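Local coordinates for binding domain (Hc) of Paraclostridial Mosquitocidal Protein 1 (Paraclostridium bifermentans, PDB 6HOX) that forms the receptor-binding domain of a botulinum-like neurotoxin that specifically targets Anopheles mosquitoes, and is probably responsible for directing the toxin to host nerve cells, at residues D23-S28 with N225-A230; N42-E47 with Q76-I81; I91-R96 with I169-N174; T180-G185 with L231-V236. All coordinates share one frame; numbering follows the deposited sequence.

Contact 1: residues D23-S28 with N225-A230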
loop_
_atom_site.group_PDB
_atom_site.type_symbol
_atom_site.label_atom_id
_atom_site.label_comp_id
_atom_site.label_asym_id
_atom_site.label_seq_id
_atom_site.Cartn_x
_atom_site.Cartn_y
_atom_site.Cartn_z
ATOM N N ASP A 23 -6.755 14.403 -20.727
ATOM C CA ASP A 23 -7.668 14.877 -21.774
ATOM C C ASP A 23 -9.089 14.350 -21.544
ATOM O O ASP A 23 -10.064 15.013 -21.899
ATOM C CB ASP A 23 -7.199 14.462 -23.170
ATOM C CG ASP A 23 -6.034 15.288 -23.691
ATOM O OD1 ASP A 23 -4.969 15.290 -23.026
ATOM O OD2 ASP A 23 -6.208 15.930 -24.749
ATOM N N ASN A 24 -9.196 13.145 -20.975
ATOM C CA ASN A 24 -10.475 12.468 -20.829
ATOM C C ASN A 24 -10.964 12.489 -19.376
ATOM O O ASN A 24 -11.997 11.928 -19.094
ATOM C CB ASN A 24 -10.391 11.042 -21.357
ATOM C CG ASN A 24 -10.416 11.020 -22.867
ATOM O OD1 ASN A 24 -11.455 11.285 -23.473
ATOM N ND2 ASN A 24 -9.280 10.705 -23.469
ATOM N N LEU A 25 -10.240 13.171 -18.489
ATOM C CA LEU A 25 -10.593 13.214 -17.073
ATOM C C LEU A 25 -11.752 14.192 -16.862
ATOM O O LEU A 25 -11.605 15.366 -17.138
ATOM C CB LEU A 25 -9.367 13.668 -16.278
ATOM C CG LEU A 25 -9.573 13.732 -14.767
ATOM C CD1 LEU A 25 -9.592 12.325 -14.179
ATOM C CD2 LEU A 25 -8.496 14.584 -14.105
ATOM N N VAL A 26 -12.878 13.716 -16.325
ATOM C CA VAL A 26 -14.038 14.590 -16.158
ATOM C C VAL A 26 -14.305 14.862 -14.671
ATOM O O VAL A 26 -15.066 15.753 -14.343
ATOM C CB VAL A 26 -15.287 14.041 -16.877
ATOM C CG1 VAL A 26 -15.052 13.918 -18.376
ATOM C CG2 VAL A 26 -15.790 12.733 -16.291
ATOM N N PHE A 27 -13.654 14.108 -13.782
ATOM C CA PHE A 27 -13.857 14.235 -12.348
ATOM C C PHE A 27 -12.655 13.636 -11.619
ATOM O O PHE A 27 -12.225 12.556 -11.962
ATOM C CB PHE A 27 -15.129 13.498 -11.922
ATOM C CG PHE A 27 -15.434 13.579 -10.451
ATOM C CD1 PHE A 27 -15.967 14.734 -9.902
ATOM C CD2 PHE A 27 -15.174 12.505 -9.605
ATOM C CE1 PHE A 27 -16.237 14.807 -8.545
ATOM C CE2 PHE A 27 -15.461 12.570 -8.247
ATOM C CZ PHE A 27 -15.982 13.724 -7.717
ATOM N N SER A 28 -12.167 14.327 -10.586
ATOM C CA SER A 28 -11.068 13.814 -9.776
ATOM C C SER A 28 -11.216 14.302 -8.336
ATOM O O SER A 28 -10.991 15.477 -8.044
ATOM C CB SER A 28 -9.738 14.200 -10.345
ATOM O OG SER A 28 -8.693 13.721 -9.521
ATOM N N ASN A 225 -11.189 9.154 -9.698
ATOM C CA ASN A 225 -11.206 9.772 -10.977
ATOM C C ASN A 225 -12.236 9.068 -11.856
ATOM O O ASN A 225 -12.364 7.848 -11.788
ATOM C CB ASN A 225 -9.835 9.723 -11.650
ATOM C CG ASN A 225 -8.786 10.514 -10.908
ATOM O OD1 ASN A 225 -9.096 11.206 -9.937
ATOM N ND2 ASN A 225 -7.542 10.381 -11.347
ATOM N N ILE A 226 -12.960 9.864 -12.651
ATOM C CA ILE A 226 -13.805 9.366 -13.755
ATOM C C ILE A 226 -13.258 9.925 -15.069
ATOM O O ILE A 226 -12.975 11.120 -15.185
ATOM C CB ILE A 226 -15.288 9.741 -13.565
ATOM C CG1 ILE A 226 -15.828 9.249 -12.219
ATOM C CG2 ILE A 226 -16.092 9.208 -14.749
ATOM C CD1 ILE A 226 -17.155 9.839 -11.824
ATOM N N TYR A 227 -13.099 9.032 -16.042
ATOM C CA TYR A 227 -12.642 9.349 -17.370
ATOM C C TYR A 227 -13.757 8.969 -18.340
ATOM O O TYR A 227 -14.441 7.956 -18.116
ATOM C CB TYR A 227 -11.381 8.574 -17.765
ATOM C CG TYR A 227 -10.199 8.744 -16.849
ATOM C CD1 TYR A 227 -10.110 8.045 -15.651
ATOM C CD2 TYR A 227 -9.149 9.582 -17.185
ATOM C CE1 TYR A 227 -9.023 8.201 -14.798
ATOM C CE2 TYR A 227 -8.051 9.738 -16.353
ATOM C CZ TYR A 227 -7.996 9.057 -15.150
ATOM O OH TYR A 227 -6.930 9.224 -14.331
ATOM N N GLN A 228 -13.881 9.753 -19.421
ATOM C CA GLN A 228 -14.971 9.613 -20.390
ATOM C C GLN A 228 -14.539 8.699 -21.545
ATOM O O GLN A 228 -15.046 8.816 -22.648
ATOM C CB GLN A 228 -15.396 10.993 -20.906
ATOM C CG GLN A 228 -14.358 11.645 -21.815
ATOM C CD GLN A 228 -14.672 13.091 -22.121
ATOM O OE1 GLN A 228 -15.795 13.561 -21.930
ATOM N NE2 GLN A 228 -13.674 13.802 -22.620
ATOM N N ARG A 229 -13.620 7.773 -21.267
ATOM C CA ARG A 229 -13.194 6.741 -22.194
ATOM C C ARG A 229 -12.853 5.491 -21.373
ATOM O O ARG A 229 -12.563 5.603 -20.181
ATOM C CB ARG A 229 -11.972 7.246 -22.975
ATOM C CG ARG A 229 -11.543 6.355 -24.129
ATOM C CD ARG A 229 -10.540 7.042 -25.036
ATOM N NE ARG A 229 -9.316 7.411 -24.335
ATOM C CZ ARG A 229 -8.298 6.589 -24.108
ATOM N NH1 ARG A 229 -8.430 5.290 -24.313
ATOM N NH2 ARG A 229 -7.147 7.072 -23.679
ATOM N N ALA A 230 -12.895 4.323 -22.019
ATOM C CA ALA A 230 -12.440 3.064 -21.439
ATOM C C ALA A 230 -10.950 2.906 -21.735
ATOM O O ALA A 230 -10.601 2.716 -22.880
ATOM C CB ALA A 230 -13.209 1.906 -22.021
#
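Val26 and Phe27 both direct their backbone N-H groups at Ile226 O, the signature of a classic beta bulge in this antiparallel pairing: the extra residue puts the pairs Leu25-Tyr227 and Phe27-Ile226 one step out of phase. The bond from Val26 N to Ile226 O is 2.8 Å long and nearly straight, with 169° at the hydrogen. Its companion from Phe27 N to the same oxygen is weak at 3.4 Å. Beyond the bulge, Ile226 N bonds to Phe27 O at 2.9 Å, and toward the loop end Gln228 N bonds to Asn24 O at the same length. Because CG of Leu25 stands anti to the backbone N (chi1 -179°), CD1 lies over one face of the Tyr227 ring, a CH-pi contact 3.9 Å from the ring centroid and 21° off its normal. On the other face of the sheet, Phe27 CD2 meets Ile226 CD1 at 4.0 Å. At the exposed end, Gln228 NE2 gives Asn24 OD1 a weak bond, the two amides strongly tilted against each other. Arg229 lays its guanidinium edge beside Asn24 ND2, but two donors meet there, and its charge is paired with Glu235. Further out, Asp38 accepts from Ser28 N, and strand 89-96 flanks Asn225 and Tyr227. The geometry implies that backbone hydrogen bonds and apolar packing carry the pairing that can be established, the Asn24-Gln228 amide bond being weak.

Contact 2: residues N42-E47 with Q76-I81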
loop_
_atom_site.group_PDB
_atom_site.type_symbol
_atom_site.label_atom_id
_atom_site.label_comp_id
_atom_site.label_asym_id
_atom_site.label_seq_id
_atom_site.Cartn_x
_atom_site.Cartn_y
_atom_site.Cartn_z
ATOM N N ASN A 42 -12.988 20.831 -13.566
ATOM C CA ASN A 42 -14.372 20.897 -14.054
ATOM C C ASN A 42 -15.279 21.553 -13.013
ATOM O O ASN A 42 -16.430 21.846 -13.313
ATOM C CB ASN A 42 -14.931 19.525 -14.428
ATOM C CG ASN A 42 -14.862 19.257 -15.911
ATOM O OD1 ASN A 42 -14.172 19.962 -16.644
ATOM N ND2 ASN A 42 -15.599 18.261 -16.365
ATOM N N ASN A 43 -14.758 21.751 -11.801
ATOM C CA ASN A 43 -15.433 22.516 -10.782
ATOM C C ASN A 43 -16.749 21.819 -10.414
ATOM O O ASN A 43 -17.754 22.478 -10.195
ATOM C CB ASN A 43 -15.668 23.955 -11.260
ATOM C CG ASN A 43 -16.054 24.891 -10.139
ATOM O OD1 ASN A 43 -15.483 24.814 -9.054
ATOM N ND2 ASN A 43 -17.023 25.764 -10.383
ATOM N N THR A 44 -16.748 20.481 -10.390
ATOM C CA THR A 44 -17.958 19.710 -10.100
ATOM C C THR A 44 -18.449 20.037 -8.693
ATOM O O THR A 44 -17.639 20.109 -7.778
ATOM C CB THR A 44 -17.720 18.197 -10.134
ATOM O OG1 THR A 44 -17.024 17.872 -11.337
ATOM C CG2 THR A 44 -19.008 17.411 -10.032
ATOM N N ASN A 45 -19.770 20.163 -8.522
ATOM C CA ASN A 45 -20.332 20.533 -7.236
ATOM C C ASN A 45 -20.379 19.315 -6.298
ATOM O O ASN A 45 -20.992 18.307 -6.613
ATOM C CB ASN A 45 -21.726 21.127 -7.385
ATOM C CG ASN A 45 -22.214 21.726 -6.087
ATOM O OD1 ASN A 45 -23.240 21.304 -5.560
ATOM N ND2 ASN A 45 -21.461 22.675 -5.551
ATOM N N LEU A 46 -19.719 19.443 -5.144
ATOM C CA LEU A 46 -19.663 18.417 -4.101
ATOM C C LEU A 46 -20.362 18.944 -2.855
ATOM O O LEU A 46 -20.219 20.114 -2.509
ATOM C CB LEU A 46 -18.218 18.117 -3.670
ATOM C CG LEU A 46 -17.140 18.112 -4.737
ATOM C CD1 LEU A 46 -15.779 18.022 -4.076
ATOM C CD2 LEU A 46 -17.328 16.951 -5.689
ATOM N N GLU A 47 -20.971 18.031 -2.110
ATOM C CA GLU A 47 -21.392 18.302 -0.762
ATOM C C GLU A 47 -20.616 17.355 0.162
ATOM O O GLU A 47 -20.865 16.161 0.195
ATOM C CB GLU A 47 -22.908 18.151 -0.641
ATOM C CG GLU A 47 -23.461 18.676 0.680
ATOM C CD GLU A 47 -24.901 18.269 0.959
ATOM O OE1 GLU A 47 -25.780 18.767 0.228
ATOM O OE2 GLU A 47 -25.130 17.415 1.870
ATOM N N GLN A 76 -23.659 15.518 -7.269
ATOM C CA GLN A 76 -24.673 15.600 -8.305
ATOM C C GLN A 76 -23.975 15.355 -9.642
ATOM O O GLN A 76 -22.908 15.898 -9.895
ATOM C CB GLN A 76 -25.374 16.967 -8.309
ATOM C CG GLN A 76 -26.171 17.278 -7.050
ATOM C CD GLN A 76 -27.128 16.180 -6.654
ATOM O OE1 GLN A 76 -27.941 15.706 -7.454
ATOM N NE2 GLN A 76 -27.029 15.759 -5.401
ATOM N N LYS A 77 -24.563 14.504 -10.481
ATOM C CA LYS A 77 -23.982 14.240 -11.791
ATOM C C LYS A 77 -24.361 15.410 -12.700
ATOM O O LYS A 77 -25.281 16.162 -12.393
ATOM C CB LYS A 77 -24.441 12.882 -12.341
ATOM C CG LYS A 77 -24.065 11.684 -11.473
ATOM C CD LYS A 77 -24.315 10.337 -12.104
ATOM C CE LYS A 77 -25.767 10.136 -12.458
ATOM N NZ LYS A 77 -26.051 8.722 -12.784
ATOM N N ASN A 78 -23.605 15.548 -13.792
ATOM C CA ASN A 78 -23.833 16.523 -14.860
ATOM C C ASN A 78 -23.590 15.798 -16.190
ATOM O O ASN A 78 -23.520 14.562 -16.212
ATOM C CB ASN A 78 -22.955 17.762 -14.662
ATOM C CG ASN A 78 -21.511 17.405 -14.380
ATOM O OD1 ASN A 78 -20.836 16.812 -15.220
ATOM N ND2 ASN A 78 -21.035 17.746 -13.195
ATOM N N GLU A 79 -23.461 16.551 -17.288
ATOM C CA GLU A 79 -23.375 15.960 -18.620
ATOM C C GLU A 79 -22.042 15.229 -18.802
ATOM O O GLU A 79 -21.989 14.181 -19.438
ATOM C CB GLU A 79 -23.517 17.033 -19.697
ATOM C CG GLU A 79 -24.880 17.688 -19.711
ATOM C CD GLU A 79 -25.246 18.305 -21.047
ATOM O OE1 GLU A 79 -24.354 18.381 -21.927
ATOM O OE2 GLU A 79 -26.422 18.700 -21.214
ATOM N N SER A 80 -20.972 15.811 -18.256
ATOM C CA SER A 80 -19.632 15.243 -18.364
ATOM C C SER A 80 -19.539 13.959 -17.526
ATOM O O SER A 80 -18.991 12.965 -17.993
ATOM C CB SER A 80 -18.584 16.253 -17.982
ATOM O OG SER A 80 -18.824 16.762 -16.679
ATOM N N ILE A 81 -20.100 13.975 -16.311
ATOM C CA ILE A 81 -20.179 12.767 -15.461
ATOM C C ILE A 81 -21.423 11.969 -15.868
ATOM O O ILE A 81 -22.474 12.066 -15.229
ATOM C CB ILE A 81 -20.205 13.099 -13.953
ATOM C CG1 ILE A 81 -19.122 14.095 -13.545
ATOM C CG2 ILE A 81 -20.104 11.822 -13.136
ATOM C CD1 ILE A 81 -19.218 14.538 -12.100
HETATM O O HOH W 1 -21.654 19.175 -11.265
#
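The methyl ends of Thr44 and Ile81 meet head-on, tip to tip, with Thr44 CG2 3.5 Å from Ile81 CD1. The threonine torsion explains this: chi1 of -49° sets the methyl group anti to the backbone N and puts OG1 beside that N, where it bonds to Asp38. Asn78 comes in obliquely to the same methyl, its ND2 lying 3.8 Å from Thr44 CG2. The other end of that amide is turned back on its own segment. Asn78 OD1 accepts from Ile81 N at 3.1 Å in an almost straight bond (167° at the hydrogen), an Asx motif. The donor sits 36° above the carbonyl plane, so the bond does not follow a lone pair. A weaker bond from Ser80 N to Asn78 OD1 adds to the turn, which probably helps to set the asparagine and the isoleucine against Thr44. Nearer the surface, Asn42 ND2 lies 3.6 Å from Ser80 OG, a packing contact. A water links Asn78 ND2 to Asn45 N, the latter bond weak at 3.5 Å. Burial has a price here, since Gln76 N has no partner in the model and lies 3.9 Å from Asn45 O. In the fold, residues 42-47 run into strand 46-48, which pairs with strand 73-75 and, through it, with strand 205-207. Phe27 of strand 25-32 packs against both Thr44 and Ile81, and Ile205 also touches Ile81.

Contact 3: residues I91-R96 with I169-N174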
loop_
_atom_site.group_PDB
_atom_site.type_symbol
_atom_site.label_atom_id
_atom_site.label_comp_id
_atom_site.label_asym_id
_atom_site.label_seq_id
_atom_site.Cartn_x
_atom_site.Cartn_y
_atom_site.Cartn_z
ATOM N N ILE A 91 -13.284 4.339 -14.128
ATOM C CA ILE A 91 -13.192 4.754 -12.764
ATOM C C ILE A 91 -11.838 4.261 -12.231
ATOM O O ILE A 91 -11.521 3.081 -12.369
ATOM C CB ILE A 91 -14.384 4.207 -11.947
ATOM C CG1 ILE A 91 -15.699 4.880 -12.352
ATOM C CG2 ILE A 91 -14.131 4.346 -10.448
ATOM C CD1 ILE A 91 -16.936 4.292 -11.700
ATOM N N SER A 92 -11.068 5.163 -11.615
ATOM C CA SER A 92 -9.830 4.808 -10.887
ATOM C C SER A 92 -9.809 5.482 -9.510
ATOM O O SER A 92 -10.455 6.502 -9.288
ATOM C CB SER A 92 -8.583 5.112 -11.687
ATOM O OG SER A 92 -8.335 6.505 -11.833
ATOM N N PHE A 93 -9.098 4.862 -8.566
ATOM C CA PHE A 93 -8.962 5.420 -7.226
ATOM C C PHE A 93 -7.905 4.657 -6.425
ATOM O O PHE A 93 -7.661 3.417 -6.609
ATOM C CB PHE A 93 -10.300 5.391 -6.473
ATOM C CG PHE A 93 -10.954 4.037 -6.337
ATOM C CD1 PHE A 93 -11.779 3.543 -7.337
ATOM C CD2 PHE A 93 -10.782 3.275 -5.198
ATOM C CE1 PHE A 93 -12.378 2.302 -7.223
ATOM C CE2 PHE A 93 -11.414 2.051 -5.066
ATOM C CZ PHE A 93 -12.197 1.557 -6.085
ATOM N N TRP A 94 -7.290 5.413 -5.507
ATOM C CA TRP A 94 -6.476 4.858 -4.447
ATOM C C TRP A 94 -7.387 4.583 -3.258
ATOM O O TRP A 94 -8.188 5.452 -2.890
ATOM C CB TRP A 94 -5.361 5.826 -4.066
ATOM C CG TRP A 94 -4.209 5.822 -5.018
ATOM C CD1 TRP A 94 -3.922 6.744 -5.981
ATOM C CD2 TRP A 94 -3.167 4.832 -5.085
ATOM N NE1 TRP A 94 -2.766 6.409 -6.631
ATOM C CE2 TRP A 94 -2.274 5.246 -6.097
ATOM C CE3 TRP A 94 -2.888 3.656 -4.372
ATOM C CZ2 TRP A 94 -1.146 4.500 -6.432
ATOM C CZ3 TRP A 94 -1.756 2.936 -4.691
ATOM C CH2 TRP A 94 -0.899 3.357 -5.705
ATOM N N ILE A 95 -7.238 3.394 -2.671
ATOM C CA ILE A 95 -7.992 2.989 -1.513
ATOM C C ILE A 95 -7.050 2.354 -0.489
ATOM O O ILE A 95 -6.109 1.627 -0.836
ATOM C CB ILE A 95 -9.146 2.042 -1.899
ATOM C CG1 ILE A 95 -10.215 2.025 -0.801
ATOM C CG2 ILE A 95 -8.650 0.647 -2.238
ATOM C CD1 ILE A 95 -11.444 1.200 -1.154
ATOM N N ARG A 96 -7.311 2.652 0.782
ATOM C CA ARG A 96 -6.668 1.985 1.881
ATOM C C ARG A 96 -7.763 1.507 2.833
ATOM O O ARG A 96 -8.432 2.326 3.469
ATOM C CB ARG A 96 -5.672 2.917 2.573
ATOM C CG ARG A 96 -4.730 2.218 3.544
ATOM C CD ARG A 96 -3.781 3.195 4.199
ATOM N NE ARG A 96 -2.933 2.584 5.217
ATOM C CZ ARG A 96 -2.104 3.262 6.007
ATOM N NH1 ARG A 96 -2.129 4.583 6.018
ATOM N NH2 ARG A 96 -1.266 2.624 6.805
ATOM N N ILE A 169 -7.029 1.008 -7.758
ATOM C CA ILE A 169 -8.082 0.243 -8.439
ATOM C C ILE A 169 -8.441 0.981 -9.719
ATOM O O ILE A 169 -8.604 2.217 -9.683
ATOM C CB ILE A 169 -9.323 0.081 -7.545
ATOM C CG1 ILE A 169 -8.954 -0.417 -6.146
ATOM C CG2 ILE A 169 -10.349 -0.826 -8.216
ATOM C CD1 ILE A 169 -8.263 -1.760 -6.147
ATOM N N THR A 170 -8.560 0.225 -10.818
ATOM C CA THR A 170 -9.050 0.748 -12.067
ATOM C C THR A 170 -10.162 -0.178 -12.574
ATOM O O THR A 170 -10.003 -1.388 -12.580
ATOM C CB THR A 170 -7.945 0.908 -13.130
ATOM O OG1 THR A 170 -6.807 1.607 -12.620
ATOM C CG2 THR A 170 -8.434 1.637 -14.370
ATOM N N ILE A 171 -11.272 0.427 -13.016
ATOM C CA ILE A 171 -12.414 -0.279 -13.616
ATOM C C ILE A 171 -12.705 0.413 -14.958
ATOM O O ILE A 171 -12.972 1.610 -14.984
ATOM C CB ILE A 171 -13.639 -0.235 -12.669
ATOM C CG1 ILE A 171 -13.363 -0.903 -11.324
ATOM C CG2 ILE A 171 -14.895 -0.816 -13.300
ATOM C CD1 ILE A 171 -14.283 -0.413 -10.249
ATOM N N THR A 172 -12.612 -0.328 -16.060
ATOM C CA THR A 172 -12.875 0.205 -17.378
ATOM C C THR A 172 -14.181 -0.426 -17.881
ATOM O O THR A 172 -14.422 -1.636 -17.697
ATOM C CB THR A 172 -11.672 -0.002 -18.313
ATOM O OG1 THR A 172 -11.506 -1.393 -18.586
ATOM C CG2 THR A 172 -10.373 0.533 -17.742
ATOM N N VAL A 173 -15.040 0.416 -18.469
ATOM C CA VAL A 173 -16.334 0.002 -19.003
ATOM C C VAL A 173 -16.416 0.440 -20.470
ATOM O O VAL A 173 -16.469 1.631 -20.786
ATOM C CB VAL A 173 -17.477 0.568 -18.148
ATOM C CG1 VAL A 173 -18.847 0.155 -18.666
ATOM C CG2 VAL A 173 -17.308 0.163 -16.691
ATOM N N ASN A 174 -16.332 -0.557 -21.351
ATOM C CA ASN A 174 -16.632 -0.443 -22.752
ATOM C C ASN A 174 -18.015 -1.055 -22.941
ATOM O O ASN A 174 -18.127 -2.290 -23.029
ATOM C CB ASN A 174 -15.580 -1.143 -23.609
ATOM C CG ASN A 174 -15.866 -1.070 -25.095
ATOM O OD1 ASN A 174 -15.010 -1.424 -25.899
ATOM N ND2 ASN A 174 -17.053 -0.621 -25.471
#
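Ile169 runs alongside Phe93 in the same direction, its CB above one face of the ring. The CH-pi geometry is clear: Ile169 CB is 3.8 Å from the Phe93 ring centroid and 20° off the normal. The phenyl group reaches this place because chi1 of 57° tucks CG over the backbone, flanked by N and C, bringing CE2 within 3.6 Å of Ile169 CG1. Ile95 CG2 adds a looser contact to Ile169 CG1 at 4.1 Å. Outside this apolar patch the backbones pair twice. Ile169 N bonds to Phe93 O at 2.7 Å, virtually straight, and Phe93 N returns a bond to Ile169 O. One pair further along, Ile171 N gives Ile91 O a bond of 2.7 Å, reciprocated from Ile91 N to Ile171 O. The opposite face carries the small polar side chains, where Ser92 CB sits 4.0 Å from Thr170 OG1 in the non-hydrogen-bonded pair. The two strands are almost exactly antiparallel, 175° between their N-to-C directions, and strands 218-227 and 178-183 border them. This pairing belongs to the concanavalin-like jelly roll that forms the N-terminal half of the receptor-binding domain of clostridial neurotoxins.

Contact 4: residues T180-G185 with L231-V236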
loop_
_atom_site.group_PDB
_atom_site.type_symbol
_atom_site.label_atom_id
_atom_site.label_comp_id
_atom_site.label_asym_id
_atom_site.label_seq_id
_atom_site.Cartn_x
_atom_site.Cartn_y
_atom_site.Cartn_z
ATOM N N THR A 180 -13.706 -4.351 -17.150
ATOM C CA THR A 180 -12.402 -4.917 -16.703
ATOM C C THR A 180 -11.949 -4.237 -15.407
ATOM O O THR A 180 -12.052 -3.018 -15.288
ATOM C CB THR A 180 -11.328 -4.780 -17.789
ATOM O OG1 THR A 180 -11.819 -5.421 -18.964
ATOM C CG2 THR A 180 -10.001 -5.392 -17.394
ATOM N N LEU A 181 -11.451 -5.042 -14.454
ATOM C CA LEU A 181 -10.964 -4.549 -13.171
ATOM C C LEU A 181 -9.468 -4.842 -13.012
ATOM O O LEU A 181 -9.003 -5.950 -13.295
ATOM C CB LEU A 181 -11.751 -5.170 -12.018
ATOM C CG LEU A 181 -11.468 -4.512 -10.660
ATOM C CD1 LEU A 181 -12.723 -4.403 -9.813
ATOM C CD2 LEU A 181 -10.399 -5.263 -9.889
ATOM N N TYR A 182 -8.752 -3.832 -12.500
ATOM C CA TYR A 182 -7.309 -3.831 -12.315
ATOM C C TYR A 182 -6.994 -3.483 -10.850
ATOM O O TYR A 182 -7.678 -2.648 -10.267
ATOM C CB TYR A 182 -6.644 -2.770 -13.201
ATOM C CG TYR A 182 -6.820 -2.912 -14.692
ATOM C CD1 TYR A 182 -7.961 -2.450 -15.322
ATOM C CD2 TYR A 182 -5.820 -3.453 -15.491
ATOM C CE1 TYR A 182 -8.134 -2.575 -16.692
ATOM C CE2 TYR A 182 -5.975 -3.576 -16.868
ATOM C CZ TYR A 182 -7.140 -3.149 -17.475
ATOM O OH TYR A 182 -7.324 -3.256 -18.830
ATOM N N ILE A 183 -5.973 -4.133 -10.266
ATOM C CA ILE A 183 -5.335 -3.689 -9.018
ATOM C C ILE A 183 -3.856 -3.429 -9.333
ATOM O O ILE A 183 -3.206 -4.287 -9.950
ATOM C CB ILE A 183 -5.510 -4.705 -7.865
ATOM C CG1 ILE A 183 -6.983 -4.972 -7.570
ATOM C CG2 ILE A 183 -4.791 -4.215 -6.616
ATOM C CD1 ILE A 183 -7.264 -6.115 -6.629
ATOM N N ASN A 184 -3.368 -2.236 -8.949
ATOM C CA ASN A 184 -1.998 -1.792 -9.136
ATOM C C ASN A 184 -1.594 -1.990 -10.603
ATOM O O ASN A 184 -0.506 -2.469 -10.909
ATOM C CB ASN A 184 -1.052 -2.486 -8.144
ATOM C CG ASN A 184 -1.372 -2.163 -6.693
ATOM O OD1 ASN A 184 -2.017 -1.152 -6.395
ATOM N ND2 ASN A 184 -0.951 -3.023 -5.776
ATOM N N GLY A 185 -2.493 -1.614 -11.519
ATOM C CA GLY A 185 -2.191 -1.615 -12.933
ATOM C C GLY A 185 -2.235 -2.999 -13.569
ATOM O O GLY A 185 -1.970 -3.111 -14.757
ATOM N N LEU A 231 -10.089 2.989 -20.714
ATOM C CA LEU A 231 -8.662 2.891 -20.957
ATOM C C LEU A 231 -8.334 1.445 -21.335
ATOM O O LEU A 231 -8.960 0.501 -20.828
ATOM C CB LEU A 231 -7.860 3.315 -19.723
ATOM C CG LEU A 231 -8.149 4.689 -19.124
ATOM C CD1 LEU A 231 -7.252 4.935 -17.922
ATOM C CD2 LEU A 231 -7.962 5.796 -20.144
ATOM N N ASN A 232 -7.356 1.274 -22.232
ATOM C CA ASN A 232 -6.868 -0.047 -22.578
ATOM C C ASN A 232 -5.842 -0.475 -21.512
ATOM O O ASN A 232 -5.475 0.309 -20.632
ATOM C CB ASN A 232 -6.371 -0.115 -24.029
ATOM C CG ASN A 232 -5.113 0.683 -24.296
ATOM O OD1 ASN A 232 -4.243 0.808 -23.431
ATOM N ND2 ASN A 232 -5.010 1.216 -25.500
ATOM N N GLU A 233 -5.434 -1.747 -21.592
ATOM C CA GLU A 233 -4.585 -2.400 -20.608
ATOM C C GLU A 233 -3.268 -1.613 -20.448
ATOM O O GLU A 233 -2.769 -1.444 -19.305
ATOM C CB GLU A 233 -4.426 -3.874 -21.001
ATOM C CG GLU A 233 -3.788 -4.731 -19.925
ATOM C CD GLU A 233 -3.840 -6.234 -20.160
ATOM O OE1 GLU A 233 -4.479 -6.649 -21.143
ATOM O OE2 GLU A 233 -3.218 -6.987 -19.370
ATOM N N SER A 234 -2.720 -1.110 -21.562
ATOM C CA SER A 234 -1.438 -0.352 -21.549
ATOM C C SER A 234 -1.618 1.018 -20.889
ATOM O O SER A 234 -0.724 1.514 -20.200
ATOM C CB SER A 234 -0.868 -0.185 -22.928
ATOM O OG SER A 234 -0.575 -1.446 -23.492
ATOM N N GLU A 235 -2.762 1.648 -21.154
ATOM C CA GLU A 235 -3.083 2.935 -20.570
ATOM C C GLU A 235 -3.250 2.815 -19.046
ATOM O O GLU A 235 -2.868 3.723 -18.328
ATOM C CB GLU A 235 -4.333 3.508 -21.239
ATOM C CG GLU A 235 -4.087 3.955 -22.660
ATOM C CD GLU A 235 -5.329 4.378 -23.429
ATOM O OE1 GLU A 235 -6.379 3.726 -23.271
ATOM O OE2 GLU A 235 -5.234 5.345 -24.193
ATOM N N VAL A 236 -3.817 1.705 -18.552
ATOM C CA VAL A 236 -4.039 1.525 -17.104
ATOM C C VAL A 236 -2.677 1.374 -16.404
ATOM O O VAL A 236 -2.448 1.946 -15.344
ATOM C CB VAL A 236 -4.975 0.338 -16.804
ATOM C CG1 VAL A 236 -5.050 0.043 -15.312
ATOM C CG2 VAL A 236 -6.371 0.549 -17.380
HETATM O O HOH W 2 -9.330 -1.983 -19.861
HETATM O O HOH W 3 -2.433 -3.097 -17.224
#
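Tyr182 OH, packed 3.4 Å from Glu233 CA, is hydrogen-bonded to a water 2.6 Å away. That water lies in the plane of the ring, at its edge, and donates onward to Leu231 O, so the phenol is linked to the chain just before the helix. A second water donates to Gly185 O and to Glu233 O, the latter at 2.7 Å. Between these bridges the contact is apolar. Val236 CG1 stands over one face of the Tyr182 ring, 3.7 Å from the centroid and 21° off the normal, while CG2 of the same valine reaches Tyr182 CE1 at 3.7 Å. With CG1 anti to the backbone N (chi1 172°), both methyls of Val236 meet the ring. Glu233 CG touches the ring edge, its carboxylate plane 62° from that of the ring. The helix start is fixed by a capping box: Glu235 N bonds to Asn232 OD1 at 2.8 Å, and Asn232 N bonds to the anti lone pair of Glu235 OE1 at the same length. Strand 178-183 lies between strands 167-174 and 186-192, and helix 233-241 packs on this sheet, Val236 resting also on Thr170 and Thr172.

Contacts 1, 3 and 4 are built on one antiparallel sheet of the N-terminal receptor-binding half. Strand 25-32 pairs with 218-227, which borders 89-96, then 167-174 and 178-183, so contacts 1 and 3 (centres about 11 Å apart) and contacts 3 and 4 (about 8 Å) follow one another across it. Contact 2 lies about 12 Å from contact 1, where Phe27 meets Thr44 and Leu46, and about 24 Å from contact 4, centre to centre. Along the chain, contacts 2 and 3 fall in series between the two segments of contact 1, whereas contacts 1 and 4 interleave. The Arg229-Glu235 salt bridge joins contacts 1 and 4, tying the end of strand 218-227 to the helix that follows.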